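DNA-binding protein Sso10a-2 (Sulfolobus solfataricus, PDB 4HW0) binds DNA, probably through its winged-helix domain, and is likely to help compact and organise the chromatin of this archaeon. Local coordinates at residues 43-48 against 52-57; 16-21 against 65-70. All blocks are in the same frame, centred on the assembly; numbering follows the deposited sequence.

In the fold
Both contacts lie in the winged-helix domain, their centres about 9 Å apart and on the same side of the chain's centre. Along the sequence, contact 1 is local, helix 38-50 turning into strand 54-59, and falls wholly between the two segments of contact 2, which brings the end of helix 10-18 and the turn after it against Ile67 at the end of strand 62-67. Strands 54-59 and 62-67 are antiparallel neighbours in one sheet, and the two contacts meet there: Asn55 O lies 2.8 Å from Glu66 N, a probable hydrogen bond. Tyr44 also packs on Ile17. Helices 10-18 and 38-50 thus pack with the wing hairpin in one domain, contact 2 lying next to where the long helix 69-98 begins.

Contact 1: 43-48 against 52-57; sequences KYLDQL and GALNIK
Leu48 O takes two backbone hydrogen bonds, from Ala53 and Leu54, where the chain enters the strand. Ala53 N gives the shorter one, 2.8 Å to Leu48 O, and lies nearly in line with the C=O bond (C=O...N angle 164°). Leu54 N sits 3.3 Å from Leu48 O and comes from above the carbonyl plane, 62° out of it, so it does not use a lone pair direction. The first of these bonds belongs to a Schellman motif that ends helix 38-50: Gly52, with its positive phi, is the C-prime residue, and its N pairs with Val49 O. Helix 38-50 is the third helix of the domain, the position of the recognition helix in related winged-helix proteins, and strand 54-59 opens the wing. The sharp reversal at Gly52 lets leucines of both meet. Leu54 CD1 fits between two residues one helical turn apart, 3.7 Å from Leu45 CD2 and 3.7 Å from Leu48 CB. Leu45 reaches it because its CG stands anti to the carbonyl carbon (chi1 -71°), and its side chain lies at a slant to that of Leu54. Ala53 CB closes the strand-entry end of the contact, 3.9 Å from Leu48 CD2. Beyond the two segments, Tyr65 of strand 62-67 touches both Leu45 and Leu54, while Ile27 and Val30 of helix 27-34 pack on Leu45. At the turn, Gly52 O accepts a hydrogen bond from Thr68 OG1.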
loop_
_atom_site.group_PDB
_atom_site.type_symbol
_atom_site.label_atom_id
_atom_site.label_comp_id
_atom_site.label_asym_id
_atom_site.label_seq_id
_atom_site.Cartn_x
_atom_site.Cartn_y
_atom_site.Cartn_z
ATOM N N LYS A 43 10.061 13.939 20.736
ATOM C CA LYS A 43 9.070 12.860 20.856
ATOM C C LYS A 43 9.539 11.525 20.210
ATOM O O LYS A 43 9.445 10.417 20.794
ATOM C CB LYS A 43 7.797 13.319 20.192
ATOM C CG LYS A 43 6.744 12.237 20.232
ATOM C CD LYS A 43 5.575 12.480 19.321
ATOM C CE LYS A 43 4.486 11.436 19.546
ATOM N NZ LYS A 43 3.232 11.908 18.907
ATOM N N TYR A 44 9.955 11.607 18.951
ATOM C CA TYR A 44 10.408 10.410 18.245
ATOM C C TYR A 44 11.657 9.797 18.772
ATOM O O TYR A 44 11.755 8.565 18.823
ATOM C CB TYR A 44 10.639 10.727 16.763
ATOM C CG TYR A 44 9.336 10.788 16.042
ATOM C CD1 TYR A 44 8.539 11.924 16.063
ATOM C CD2 TYR A 44 8.917 9.707 15.319
ATOM C CE1 TYR A 44 7.353 11.976 15.394
ATOM C CE2 TYR A 44 7.741 9.746 14.621
ATOM C CZ TYR A 44 6.963 10.881 14.656
ATOM O OH TYR A 44 5.776 10.859 13.983
ATOM N N LEU A 45 12.630 10.610 19.156
ATOM C CA LEU A 45 13.832 10.063 19.763
ATOM C C LEU A 45 13.458 9.243 20.985
ATOM O O LEU A 45 14.040 8.207 21.201
ATOM C CB LEU A 45 14.800 11.128 20.127
ATOM C CG LEU A 45 15.482 11.775 18.906
ATOM C CD1 LEU A 45 16.150 13.059 19.324
ATOM C CD2 LEU A 45 16.477 10.831 18.280
ATOM N N ASP A 46 12.576 9.784 21.806
ATOM C CA ASP A 46 12.196 9.084 23.009
ATOM C C ASP A 46 11.511 7.736 22.742
ATOM O O ASP A 46 11.843 6.731 23.359
ATOM C CB ASP A 46 11.317 9.915 23.902
ATOM C CG ASP A 46 11.097 9.162 25.265
ATOM O OD1 ASP A 46 12.109 8.855 25.991
ATOM O OD2 ASP A 46 9.962 8.768 25.524
ATOM N N GLN A 47 10.638 7.724 21.755
ATOM C CA GLN A 47 10.042 6.518 21.252
ATOM C C GLN A 47 11.056 5.483 20.750
ATOM O O GLN A 47 10.976 4.301 21.105
ATOM C CB GLN A 47 9.005 6.800 20.214
ATOM C CG GLN A 47 7.779 7.537 20.791
ATOM C CD GLN A 47 6.656 7.537 19.807
ATOM O OE1 GLN A 47 6.902 7.421 18.581
ATOM N NE2 GLN A 47 5.438 7.805 20.275
ATOM N N LEU A 48 12.030 5.931 19.993
ATOM C CA LEU A 48 13.075 5.040 19.454
ATOM C C LEU A 48 13.948 4.471 20.539
ATOM O O LEU A 48 14.378 3.305 20.461
ATOM C CB LEU A 48 13.922 5.838 18.423
ATOM C CG LEU A 48 13.176 6.068 17.130
ATOM C CD1 LEU A 48 13.877 7.023 16.178
ATOM C CD2 LEU A 48 12.879 4.761 16.381
ATOM N N GLY A 52 14.022 0.379 21.779
ATOM C CA GLY A 52 15.334 -0.262 21.691
ATOM C C GLY A 52 16.050 -0.061 20.346
ATOM O O GLY A 52 17.004 -0.779 20.043
ATOM N N ALA A 53 15.625 0.929 19.595
ATOM C CA ALA A 53 16.251 1.243 18.272
ATOM C C ALA A 53 17.456 2.159 18.403
ATOM O O ALA A 53 18.370 2.115 17.599
ATOM C CB ALA A 53 15.231 1.847 17.346
ATOM N N LEU A 54 17.457 2.958 19.463
ATOM C CA LEU A 54 18.567 3.841 19.820
ATOM C C LEU A 54 18.919 3.673 21.314
ATOM O O LEU A 54 18.048 3.497 22.116
ATOM C CB LEU A 54 18.164 5.320 19.593
ATOM C CG LEU A 54 17.837 5.784 18.200
ATOM C CD1 LEU A 54 17.387 7.235 18.210
ATOM C CD2 LEU A 54 19.069 5.562 17.290
ATOM N N ASN A 55 20.203 3.746 21.632
ATOM C CA ASN A 55 20.701 3.993 22.992
ATOM C C ASN A 55 21.032 5.476 23.170
ATOM O O ASN A 55 21.406 6.143 22.211
ATOM C CB ASN A 55 21.960 3.216 23.290
ATOM C CG ASN A 55 21.722 1.718 23.329
ATOM O OD1 ASN A 55 20.656 1.255 23.735
ATOM N ND2 ASN A 55 22.679 0.968 22.823
ATOM N N ILE A 56 20.847 5.985 24.377
ATOM C CA ILE A 56 21.102 7.378 24.645
ATOM C C ILE A 56 22.217 7.507 25.683
ATOM O O ILE A 56 22.260 6.768 26.658
ATOM C CB ILE A 56 19.811 8.088 25.086
ATOM C CG1 ILE A 56 20.041 9.596 25.192
ATOM C CG2 ILE A 56 19.237 7.477 26.354
ATOM C CD1 ILE A 56 18.786 10.351 25.589
ATOM N N LYS A 57 23.100 8.445 25.433
ATOM C CA LYS A 57 24.203 8.802 26.322
ATOM C C LYS A 57 24.213 10.317 26.430
ATOM O O LYS A 57 23.720 10.984 25.541
ATOM C CB LYS A 57 25.540 8.423 25.689
ATOM C CG LYS A 57 25.811 6.948 25.773
ATOM C CD LYS A 57 27.209 6.589 25.287
ATOM C CE LYS A 57 27.333 5.057 25.415
ATOM N NZ LYS A 57 28.376 4.462 24.532
#

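Contact 2: 16-21 against 65-70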
loop_
_atom_site.group_PDB
_atom_site.type_symbol
_atom_site.label_atom_id
_atom_site.label_comp_id
_atom_site.label_asym_id
_atom_site.label_seq_id
_atom_site.Cartn_x
_atom_site.Cartn_y
_atom_site.Cartn_z
ATOM N N ASP A 16 13.744 8.410 8.669
ATOM C CA ASP A 16 14.587 9.601 8.431
ATOM C C ASP A 16 15.493 9.957 9.609
ATOM O O ASP A 16 16.601 10.356 9.435
ATOM C CB ASP A 16 13.723 10.781 8.016
ATOM C CG ASP A 16 13.209 10.643 6.562
ATOM O OD1 ASP A 16 13.946 10.056 5.739
ATOM O OD2 ASP A 16 12.084 11.094 6.271
ATOM N N ILE A 17 15.039 9.688 10.826
ATOM C CA ILE A 17 15.964 9.758 11.953
ATOM C C ILE A 17 17.061 8.693 11.929
ATOM O O ILE A 17 18.262 8.976 12.093
ATOM C CB ILE A 17 15.190 9.670 13.277
ATOM C CG1 ILE A 17 14.285 10.875 13.402
ATOM C CG2 ILE A 17 16.126 9.606 14.466
ATOM C CD1 ILE A 17 13.233 10.833 14.471
ATOM N N LEU A 18 16.645 7.452 11.845
ATOM C CA LEU A 18 17.555 6.357 11.931
ATOM C C LEU A 18 18.661 6.370 10.896
ATOM O O LEU A 18 19.801 5.953 11.181
ATOM C CB LEU A 18 16.815 5.037 11.814
ATOM C CG LEU A 18 15.958 4.743 13.065
ATOM C CD1 LEU A 18 14.982 3.666 12.724
ATOM C CD2 LEU A 18 16.774 4.408 14.289
ATOM N N ARG A 19 18.320 6.786 9.694
ATOM C CA ARG A 19 19.317 6.733 8.626
ATOM C C ARG A 19 20.301 7.840 8.830
ATOM O O ARG A 19 21.312 7.883 8.152
ATOM C CB ARG A 19 18.629 6.759 7.260
ATOM C CG ARG A 19 18.043 8.096 6.897
ATOM C CD ARG A 19 17.263 8.081 5.571
ATOM N NE ARG A 19 16.718 9.419 5.328
ATOM C CZ ARG A 19 17.475 10.458 4.963
ATOM N NH1 ARG A 19 18.798 10.320 4.779
ATOM N NH2 ARG A 19 16.923 11.658 4.785
ATOM N N ASN A 20 20.027 8.753 9.761
ATOM C CA ASN A 20 21.012 9.806 10.119
ATOM C C ASN A 20 21.763 9.560 11.431
ATOM O O ASN A 20 22.539 10.416 11.873
ATOM C CB ASN A 20 20.274 11.131 10.147
ATOM C CG ASN A 20 19.997 11.638 8.747
ATOM O OD1 ASN A 20 20.929 12.042 8.065
ATOM N ND2 ASN A 20 18.720 11.641 8.318
ATOM N N CYS A 21 21.556 8.371 12.032
ATOM C CA CYS A 21 22.101 8.013 13.342
ATOM C C CYS A 21 22.984 6.833 13.309
ATOM O O CYS A 21 23.073 6.119 14.299
ATOM C CB CYS A 21 21.029 7.663 14.401
ATOM S SG CYS A 21 20.050 9.119 14.764
ATOM N N TYR A 65 22.831 9.834 20.555
ATOM C CA TYR A 65 22.072 8.615 20.332
ATOM C C TYR A 65 22.851 7.675 19.432
ATOM O O TYR A 65 23.623 8.107 18.528
ATOM C CB TYR A 65 20.728 8.953 19.723
ATOM C CG TYR A 65 19.866 9.838 20.562
ATOM C CD1 TYR A 65 19.992 11.229 20.488
ATOM C CD2 TYR A 65 18.875 9.314 21.363
ATOM C CE1 TYR A 65 19.189 12.045 21.249
ATOM C CE2 TYR A 65 18.059 10.136 22.121
ATOM C CZ TYR A 65 18.242 11.483 22.083
ATOM O OH TYR A 65 17.421 12.299 22.863
ATOM N N GLU A 66 22.767 6.405 19.729
ATOM C CA GLU A 66 23.475 5.422 18.930
ATOM C C GLU A 66 22.542 4.383 18.463
ATOM O O GLU A 66 21.817 3.824 19.277
ATOM C CB GLU A 66 24.510 4.658 19.719
ATOM C CG GLU A 66 25.630 5.495 20.161
ATOM C CD GLU A 66 26.582 4.672 21.068
ATOM O OE1 GLU A 66 26.523 3.384 21.010
ATOM O OE2 GLU A 66 27.372 5.331 21.809
ATOM N N ILE A 67 22.609 4.041 17.196
ATOM C CA ILE A 67 21.682 3.059 16.654
ATOM C C ILE A 67 22.131 1.711 17.153
ATOM O O ILE A 67 23.333 1.460 17.259
ATOM C CB ILE A 67 21.599 3.085 15.130
ATOM C CG1 ILE A 67 20.343 2.332 14.618
ATOM C CG2 ILE A 67 22.889 2.618 14.468
ATOM C CD1 ILE A 67 20.055 2.631 13.129
ATOM N N THR A 68 21.153 0.876 17.464
ATOM C CA THR A 68 21.409 -0.474 17.921
ATOM C C THR A 68 21.199 -1.447 16.768
ATOM O O THR A 68 20.709 -1.096 15.689
ATOM C CB THR A 68 20.443 -0.858 19.015
ATOM O OG1 THR A 68 19.121 -0.928 18.494
ATOM C CG2 THR A 68 20.459 0.186 20.147
ATOM N N GLU A 69 21.567 -2.695 17.009
ATOM C CA GLU A 69 21.315 -3.722 16.021
ATOM C C GLU A 69 19.830 -3.786 15.691
ATOM O O GLU A 69 19.424 -3.875 14.527
ATOM C CB GLU A 69 21.878 -5.034 16.565
ATOM C CG GLU A 69 21.400 -6.278 15.886
ATOM C CD GLU A 69 22.235 -6.646 14.689
ATOM O OE1 GLU A 69 22.749 -5.719 14.003
ATOM O OE2 GLU A 69 22.391 -7.870 14.445
ATOM N N LYS A 70 18.985 -3.712 16.716
ATOM C CA LYS A 70 17.528 -3.726 16.485
ATOM C C LYS A 70 17.075 -2.520 15.648
ATOM O O LYS A 70 16.251 -2.607 14.772
ATOM C CB LYS A 70 16.805 -3.757 17.825
ATOM C CG LYS A 70 15.313 -3.870 17.698
ATOM C CD LYS A 70 14.608 -3.975 19.076
ATOM C CE LYS A 70 13.142 -4.042 18.810
ATOM N NZ LYS A 70 12.373 -3.793 20.058
#
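Ile67 packs against Leu18 and Cys21 where helix 10-18 ends, and this is the tight part of the contact. Its CD1 lies 3.9 Å from Leu18 CD2, the two side chains crossing at about a right angle, and the same methyl is 3.9 Å from Leu18 O. That reach follows from CG1 standing anti to the backbone N (chi1 -164°). Near the backbone, Ile67 CB and CG2 each lie 3.5 Å from Cys21 O. In this winged-helix domain the contact sets the first helix, through its closing type I turn Leu18 to Cys21, against the last wing strand; a disulfide from Cys21 to Cys25 fastens that turn to strand 24-25. An alanine at Ile67 keeps CB near Cys21 O but removes the branch that meets Leu18 CD2, which would probably leave a gap between the leucine and the strand. The outer side is polar and makes no contact with 65-70. There solvent-exposed Arg19 makes a salt bridge through NE to Asp16 OD1, 2.9 Å away, in the guanidinium plane and on the carboxylate's anti lone pair. Asn20 ND2 lies above one face of that guanidinium, over its centre, and donates to Asp16 O at 2.7 Å.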